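Local coordinates for protection of telomeres protein 1 (Schizosaccharomyces pombe, PDB 5USB), which binds single-stranded telomeric DNA through OB-fold domains, of which this chain is the second, protecting the 3' overhang and regulating telomerase and telomere length, at residues Cys67-His73 / Glu103-Asp109; Tyr76-Ile81 / Ser117-Val121. The protein carries 1 engineered substitution. All blocks are in the same frame, centred on the assembly; numbering follows the deposited sequence.

Both contacts lie on the curled sheet of the OB-fold, and helix 72-77 ties them together: its start (E72, H73) serves interaction 1, and Y76 and C77 serve interaction 2. Interaction 1 pairs the parallel strands 65-69 and 102-106, whose ends and following loops hold the first two nucleotides of chain B. Interaction 2 closes the helix and the turn after it against strand 117-121, with its nearest atom about 7 Å from the bound nucleic acid. Their centres are about 12 Å apart, yet their apolar sides touch: L69 CD2 meets C77 SG at 3.6 Å, and L106 CD2 lies 4.1 Å from I118 CG2, so the leucines behind the nucleotide-binding strands pack against the helix and strand of interaction 2.

Interaction 1: Cys67-His73 / Glu103-Asp109; sequences CILWDEH and ECILHGD. With nucleotides of chain B.
Backbone bonds zip strand 67-69 to strand 103-106 in parallel register: I68 N gives to C104 O, L106 N to I68 O, and W70 N to L106 O. C67 SG rests on C104 CB and L69 CD1 on L106 CD1 on one face of the sheet, while I68 and I105 run side by side on the other.

Past the strands, polar side chains of the helix start hold the loop 107-109. H73 NE2 reaches H107 O at 2.7 Å, coming from above the carbonyl plane, with L106 CB over one face of its imidazole. The E72 chain bends at its second torsion (-85°), bringing OE2 to D109 N, which it takes on its syn lone pair at 2.8 Å; the D109 carboxylate itself turns to the backbone N atoms of R113 and Y114.

The W70 ring lies between the guanine of G1 of chain B on one face and I68 CG2 on the other, with I105 CG2 at its edge. The H107 imidazole lies nearly parallel to the indole (1°) but slid so far aside that the rings barely overlap, and its ND1 donates to O6 of G1, with a weaker, bent bond to N7.

D71 and G108 read the Watson-Crick edge of G1: D71 OD1 accepts N1 at 2.7 Å and OD2 accepts N2 at 2.9 Å, while G108 N donates to O6. E103 OE1 takes N1 of DG2 of chain B at 3.2 Å. Acceptors facing N1 and N2, with donors facing O6, are consistent with a preference for guanine here, as in the consensus GGTTAC.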
loop_
_atom_site.group_PDB
_atom_site.type_symbol
_atom_site.label_atom_id
_atom_site.label_comp_id
_atom_site.label_asym_id
_atom_site.label_seq_id
_atom_site.Cartn_x
_atom_site.Cartn_y
_atom_site.Cartn_z
ATOM N N CYS A 67 -3.414 2.379 -2.536
ATOM C CA CYS A 67 -2.420 3.185 -3.246
ATOM C C CYS A 67 -2.929 3.322 -4.666
ATOM O O CYS A 67 -3.207 2.308 -5.305
ATOM C CB CYS A 67 -1.031 2.535 -3.228
ATOM S SG CYS A 67 -0.465 2.068 -1.569
ATOM N N ILE A 68 -3.028 4.567 -5.170
ATOM C CA ILE A 68 -3.421 4.824 -6.551
ATOM C C ILE A 68 -2.204 5.252 -7.355
ATOM O O ILE A 68 -1.506 6.198 -6.981
ATOM C CB ILE A 68 -4.518 5.895 -6.652
ATOM C CG1 ILE A 68 -5.665 5.560 -5.707
ATOM C CG2 ILE A 68 -4.978 6.037 -8.124
ATOM C CD1 ILE A 68 -6.353 4.344 -6.056
ATOM N N LEU A 69 -1.963 4.543 -8.472
ATOM C CA LEU A 69 -0.796 4.753 -9.313
ATOM C C LEU A 69 -1.251 5.248 -10.678
ATOM O O LEU A 69 -2.095 4.612 -11.313
ATOM C CB LEU A 69 -0.010 3.452 -9.471
ATOM C CG LEU A 69 0.939 3.030 -8.333
ATOM C CD1 LEU A 69 0.249 2.767 -7.021
ATOM C CD2 LEU A 69 1.764 1.784 -8.720
ATOM N N TRP A 70 -0.717 6.387 -11.114
ATOM C CA TRP A 70 -1.049 6.943 -12.418
ATOM C C TRP A 70 0.159 6.939 -13.342
ATOM O O TRP A 70 1.309 6.867 -12.908
ATOM C CB TRP A 70 -1.537 8.384 -12.295
ATOM C CG TRP A 70 -2.974 8.549 -11.928
ATOM C CD1 TRP A 70 -4.059 8.410 -12.753
ATOM C CD2 TRP A 70 -3.484 8.939 -10.658
ATOM N NE1 TRP A 70 -5.206 8.675 -12.074
ATOM C CE2 TRP A 70 -4.883 9.005 -10.777
ATOM C CE3 TRP A 70 -2.891 9.237 -9.423
ATOM C CZ2 TRP A 70 -5.701 9.344 -9.716
ATOM C CZ3 TRP A 70 -3.708 9.571 -8.377
ATOM C CH2 TRP A 70 -5.103 9.628 -8.529
ATOM N N ASP A 71 -0.133 7.055 -14.632
ATOM C CA ASP A 71 0.896 7.364 -15.653
ATOM C C ASP A 71 2.028 6.347 -15.575
ATOM O O ASP A 71 1.754 5.138 -15.573
ATOM C CB ASP A 71 1.350 8.804 -15.469
ATOM C CG ASP A 71 0.215 9.778 -15.516
ATOM O OD1 ASP A 71 0.227 10.693 -14.685
ATOM O OD2 ASP A 71 -0.702 9.589 -16.329
ATOM N N GLU A 72 3.301 6.766 -15.501
ATOM C CA GLU A 72 4.396 5.799 -15.556
ATOM C C GLU A 72 4.315 4.782 -14.427
ATOM O O GLU A 72 4.747 3.640 -14.579
ATOM C CB GLU A 72 5.763 6.513 -15.530
ATOM C CG GLU A 72 6.162 7.257 -14.273
ATOM C CD GLU A 72 5.633 8.681 -14.186
ATOM O OE1 GLU A 72 4.692 9.051 -14.916
ATOM O OE2 GLU A 72 6.193 9.442 -13.367
ATOM N N HIS A 73 3.770 5.169 -13.279
ATOM C CA HIS A 73 3.694 4.215 -12.173
ATOM C C HIS A 73 2.705 3.105 -12.486
ATOM O O HIS A 73 2.920 1.937 -12.133
ATOM C CB HIS A 73 3.288 4.942 -10.889
ATOM C CG HIS A 73 4.005 6.230 -10.668
ATOM N ND1 HIS A 73 5.309 6.310 -10.235
ATOM C CD2 HIS A 73 3.591 7.506 -10.855
ATOM C CE1 HIS A 73 5.657 7.586 -10.136
ATOM N NE2 HIS A 73 4.637 8.330 -10.516
ATOM N N GLU A 103 -5.101 7.563 2.092
ATOM C CA GLU A 103 -4.725 6.829 0.908
ATOM C C GLU A 103 -3.357 7.325 0.460
ATOM O O GLU A 103 -2.876 8.371 0.890
ATOM C CB GLU A 103 -5.779 6.968 -0.209
ATOM C CG GLU A 103 -6.104 8.391 -0.585
ATOM C CD GLU A 103 -7.123 8.509 -1.713
ATOM O OE1 GLU A 103 -7.536 7.475 -2.274
ATOM O OE2 GLU A 103 -7.494 9.659 -2.034
ATOM N N CYS A 104 -2.716 6.518 -0.370
ATOM C CA CYS A 104 -1.415 6.822 -0.937
ATOM C C CYS A 104 -1.562 7.061 -2.433
ATOM O O CYS A 104 -2.295 6.343 -3.117
ATOM C CB CYS A 104 -0.464 5.668 -0.628
ATOM S SG CYS A 104 1.140 5.715 -1.369
ATOM N N ILE A 105 -0.837 8.062 -2.935
ATOM C CA ILE A 105 -0.975 8.516 -4.306
ATOM C C ILE A 105 0.396 8.561 -4.946
ATOM O O ILE A 105 1.353 9.067 -4.347
ATOM C CB ILE A 105 -1.631 9.901 -4.363
ATOM C CG1 ILE A 105 -3.033 9.859 -3.761
ATOM C CG2 ILE A 105 -1.652 10.374 -5.782
ATOM C CD1 ILE A 105 -3.986 8.920 -4.419
ATOM N N LEU A 106 0.494 8.029 -6.171
ATOM C CA LEU A 106 1.687 8.197 -7.002
ATOM C C LEU A 106 1.255 8.876 -8.307
ATOM O O LEU A 106 0.750 8.248 -9.239
ATOM C CB LEU A 106 2.403 6.874 -7.240
ATOM C CG LEU A 106 3.182 6.270 -6.086
ATOM C CD1 LEU A 106 2.254 5.645 -5.075
ATOM C CD2 LEU A 106 4.163 5.263 -6.564
ATOM N N HIS A 107 1.422 10.191 -8.338
ATOM C CA HIS A 107 1.084 10.990 -9.501
ATOM C C HIS A 107 2.193 10.886 -10.545
ATOM O O HIS A 107 3.356 10.735 -10.222
ATOM C CB HIS A 107 0.906 12.467 -9.104
ATOM C CG HIS A 107 -0.339 12.754 -8.313
ATOM N ND1 HIS A 107 -1.598 12.734 -8.871
ATOM C CD2 HIS A 107 -0.504 13.136 -7.022
ATOM C CE1 HIS A 107 -2.490 13.056 -7.948
ATOM N NE2 HIS A 107 -1.850 13.307 -6.819
ATOM N N GLY A 108 1.806 10.965 -11.810
ATOM C CA GLY A 108 2.786 11.033 -12.869
ATOM C C GLY A 108 3.752 12.160 -12.575
ATOM O O GLY A 108 3.307 13.251 -12.197
ATOM N N ASP A 109 5.010 11.865 -12.674
ATOM C CA ASP A 109 6.049 12.822 -12.296
ATOM C C ASP A 109 7.118 12.888 -13.396
ATOM O O ASP A 109 8.236 12.647 -13.101
ATOM C CB ASP A 109 6.670 12.418 -10.932
ATOM C CG ASP A 109 7.625 13.440 -10.400
ATOM O OD1 ASP A 109 7.559 14.553 -10.867
ATOM O OD2 ASP A 109 8.460 13.224 -9.529
ATOM O "O5'" G B 1 -7.659 16.586 -9.971
ATOM C "C5'" G B 1 -7.290 15.222 -10.180
ATOM C "C4'" G B 1 -7.980 14.719 -11.416
ATOM O "O4'" G B 1 -7.007 14.385 -12.428
ATOM C "C3'" G B 1 -8.790 13.456 -11.251
ATOM O "O3'" G B 1 -9.725 13.535 -12.282
ATOM C "C2'" G B 1 -7.761 12.342 -11.486
ATOM O "O2'" G B 1 -8.091 11.098 -12.069
ATOM C "C1'" G B 1 -6.775 12.992 -12.435
ATOM N N9 G B 1 -5.410 12.777 -11.998
ATOM C C8 G B 1 -4.858 13.134 -10.795
ATOM N N7 G B 1 -3.584 12.877 -10.721
ATOM C C5 G B 1 -3.272 12.346 -11.961
ATOM C C6 G B 1 -2.039 11.878 -12.470
ATOM O O6 G B 1 -0.949 11.857 -11.914
ATOM N N1 G B 1 -2.168 11.397 -13.768
ATOM C C2 G B 1 -3.339 11.363 -14.481
ATOM N N2 G B 1 -3.269 10.851 -15.712
ATOM N N3 G B 1 -4.498 11.801 -14.018
ATOM C C4 G B 1 -4.392 12.274 -12.758
ATOM P P DG B 2 -11.238 13.640 -11.945
ATOM O OP1 DG B 2 -11.950 13.848 -13.221
ATOM O OP2 DG B 2 -11.415 14.571 -10.826
ATOM O "O5'" DG B 2 -11.597 12.177 -11.440
ATOM C "C5'" DG B 2 -11.516 11.066 -12.326
ATOM C "C4'" DG B 2 -11.570 9.793 -11.519
ATOM O "O4'" DG B 2 -10.278 9.445 -10.987
ATOM C "C3'" DG B 2 -12.461 9.872 -10.292
ATOM O "O3'" DG B 2 -13.780 9.658 -10.756
ATOM C "C2'" DG B 2 -11.924 8.726 -9.453
ATOM C "C1'" DG B 2 -10.436 8.758 -9.745
ATOM N N9 DG B 2 -9.638 9.460 -8.752
ATOM C C8 DG B 2 -9.133 10.722 -8.890
ATOM N N7 DG B 2 -8.445 11.117 -7.858
ATOM C C5 DG B 2 -8.533 10.063 -6.967
ATOM C C6 DG B 2 -7.994 9.922 -5.667
ATOM O O6 DG B 2 -7.292 10.714 -5.041
ATOM N N1 DG B 2 -8.336 8.699 -5.102
ATOM C C2 DG B 2 -9.075 7.726 -5.727
ATOM N N2 DG B 2 -9.280 6.607 -5.033
ATOM N N3 DG B 2 -9.587 7.849 -6.941
ATOM C C4 DG B 2 -9.274 9.033 -7.500
#

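Interaction 2: Tyr76-Ile81 / Ser117-Val121; sequences YCRNYI and SIEKV
Y76 OH donates to E119 OE1 at 2.6 Å, fastening the end of helix 72-77 to strand 117-121 of the OB-fold. The bond uses the syn lone pair of OE1, and the carboxylate stands nearly upright to the phenol ring, the planes 83° apart. Next along the strand, the K120 chain, extended as far as CD, turns at its third torsion (-77°) and lays CE over one face of the Y80 ring, 4.0 Å from its centroid. NZ, off-centre in a cation-pi contact with the same ring, donates to Y80 O at 2.8 Å and also forms a salt bridge with D85. Beneath these polar ends, C77 SG packs on I118 CG2 at 3.7 Å, and I81 CD1 meets the aliphatic part of K120.

C77 O accepts from both Y80 N and I81 N, holding the turn that presents Y80 to the lysine. From inside, L33 of strand 31-36 backs both I81 and I118. A water in the plane of the Y80 ring, 2.7 Å from Y80 OH, donates to E119 OE1. Replacing E119 by an alanine removes the carboxylate and is likely to leave the Y76 hydroxyl without its acceptor and the water with one partner fewer. As built, E119 OE1 is gripped by two donors, Y76 OH and that water, whose oxygen in turn accepts from K120 N at 2.9 Å.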
loop_
_atom_site.group_PDB
_atom_site.type_symbol
_atom_site.label_atom_id
_atom_site.label_comp_id
_atom_site.label_asym_id
_atom_site.label_seq_id
_atom_site.Cartn_x
_atom_site.Cartn_y
_atom_site.Cartn_z
ATOM N N TYR A 76 4.167 0.843 -15.349
ATOM C CA TYR A 76 5.203 -0.025 -14.812
ATOM C C TYR A 76 4.607 -1.178 -14.026
ATOM O O TYR A 76 4.999 -2.335 -14.191
ATOM C CB TYR A 76 6.145 0.774 -13.915
ATOM C CG TYR A 76 7.247 -0.052 -13.293
ATOM C CD1 TYR A 76 8.030 -0.888 -14.068
ATOM C CD2 TYR A 76 7.535 0.006 -11.958
ATOM C CE1 TYR A 76 9.036 -1.620 -13.507
ATOM C CE2 TYR A 76 8.540 -0.709 -11.392
ATOM C CZ TYR A 76 9.325 -1.526 -12.185
ATOM O OH TYR A 76 10.360 -2.277 -11.667
ATOM N N CYS A 77 3.660 -0.886 -13.124
ATOM C CA CYS A 77 3.250 -1.875 -12.142
ATOM C C CYS A 77 2.093 -2.770 -12.559
ATOM O O CYS A 77 1.943 -3.847 -11.970
ATOM C CB CYS A 77 2.848 -1.165 -10.867
ATOM S SG CYS A 77 4.231 -0.474 -9.934
ATOM N N ARG A 78 1.272 -2.354 -13.520
ATOM C CA ARG A 78 -0.059 -2.945 -13.694
ATOM C C ARG A 78 -0.014 -4.411 -14.101
ATOM O O ARG A 78 -0.970 -5.160 -13.828
ATOM C CB ARG A 78 -0.857 -2.144 -14.728
ATOM C CG ARG A 78 -0.429 -2.280 -16.218
ATOM C CD ARG A 78 -1.623 -1.885 -17.111
ATOM N NE ARG A 78 -2.417 -0.943 -16.355
ATOM C CZ ARG A 78 -3.734 -0.797 -16.378
ATOM N NH1 ARG A 78 -4.554 -1.509 -17.171
ATOM N NH2 ARG A 78 -4.216 0.098 -15.552
ATOM N N ASN A 79 1.038 -4.834 -14.787
ATOM C CA ASN A 79 1.171 -6.235 -15.167
ATOM C C ASN A 79 2.425 -6.837 -14.555
ATOM O O ASN A 79 3.043 -7.745 -15.127
ATOM C CB ASN A 79 1.180 -6.377 -16.683
ATOM C CG ASN A 79 0.663 -7.713 -17.135
ATOM O OD1 ASN A 79 0.226 -8.522 -16.316
ATOM N ND2 ASN A 79 0.720 -7.961 -18.444
ATOM N N TYR A 80 2.811 -6.324 -13.395
ATOM C CA TYR A 80 4.049 -6.689 -12.732
ATOM C C TYR A 80 3.846 -6.978 -11.246
ATOM O O TYR A 80 4.160 -8.084 -10.798
ATOM C CB TYR A 80 5.073 -5.571 -12.962
ATOM C CG TYR A 80 6.376 -5.764 -12.281
ATOM C CD1 TYR A 80 7.059 -6.980 -12.331
ATOM C CD2 TYR A 80 6.971 -4.721 -11.613
ATOM C CE1 TYR A 80 8.271 -7.147 -11.692
ATOM C CE2 TYR A 80 8.184 -4.894 -10.971
ATOM C CZ TYR A 80 8.827 -6.091 -11.038
ATOM O OH TYR A 80 10.039 -6.236 -10.419
ATOM N N ILE A 81 3.353 -6.001 -10.472
ATOM C CA ILE A 81 3.088 -6.207 -9.051
ATOM C C ILE A 81 1.828 -7.047 -8.905
ATOM O O ILE A 81 0.774 -6.719 -9.468
ATOM C CB ILE A 81 2.934 -4.867 -8.316
ATOM C CG1 ILE A 81 4.135 -3.994 -8.489
ATOM C CG2 ILE A 81 2.640 -5.100 -6.813
ATOM C CD1 ILE A 81 5.414 -4.576 -7.932
ATOM N N SER A 117 9.273 6.006 -5.747
ATOM C CA SER A 117 9.460 4.754 -6.385
ATOM C C SER A 117 8.681 3.654 -5.690
ATOM O O SER A 117 8.307 3.780 -4.587
ATOM C CB SER A 117 10.911 4.333 -6.431
ATOM O OG SER A 117 11.451 4.192 -5.184
ATOM N N ILE A 118 8.421 2.604 -6.421
ATOM C CA ILE A 118 7.848 1.415 -5.886
ATOM C C ILE A 118 8.544 0.279 -6.599
ATOM O O ILE A 118 8.679 0.310 -7.778
ATOM C CB ILE A 118 6.342 1.290 -6.067
ATOM C CG1 ILE A 118 5.915 -0.131 -5.736
ATOM C CG2 ILE A 118 5.937 1.641 -7.457
ATOM C CD1 ILE A 118 4.423 -0.268 -5.608
ATOM N N GLU A 119 9.030 -0.666 -5.838
ATOM C CA GLU A 119 9.676 -1.798 -6.401
ATOM C C GLU A 119 9.299 -3.068 -5.623
ATOM O O GLU A 119 8.930 -3.024 -4.494
ATOM C CB GLU A 119 11.194 -1.643 -6.440
ATOM C CG GLU A 119 11.730 -0.521 -7.335
ATOM C CD GLU A 119 11.669 -0.800 -8.851
ATOM O OE1 GLU A 119 11.082 -1.775 -9.227
ATOM O OE2 GLU A 119 12.228 -0.021 -9.659
ATOM N N LYS A 120 9.402 -4.185 -6.296
ATOM C CA LYS A 120 9.138 -5.444 -5.679
ATOM C C LYS A 120 10.335 -5.823 -4.789
ATOM O O LYS A 120 11.441 -5.565 -5.144
ATOM C CB LYS A 120 8.911 -6.467 -6.808
ATOM C CG LYS A 120 8.253 -7.779 -6.447
ATOM C CD LYS A 120 7.987 -8.643 -7.674
ATOM C CE LYS A 120 6.785 -8.217 -8.500
ATOM N NZ LYS A 120 6.203 -9.335 -9.304
ATOM N N VAL A 121 10.071 -6.428 -3.639
ATOM C CA VAL A 121 11.083 -6.871 -2.731
ATOM C C VAL A 121 11.090 -8.405 -2.783
ATOM O O VAL A 121 10.083 -9.000 -2.672
ATOM C CB VAL A 121 10.799 -6.430 -1.283
ATOM C CG1 VAL A 121 11.865 -6.934 -0.339
ATOM C CG2 VAL A 121 10.758 -4.944 -1.181
HETATM O O HOH W 1 10.831 -4.278 -8.781
#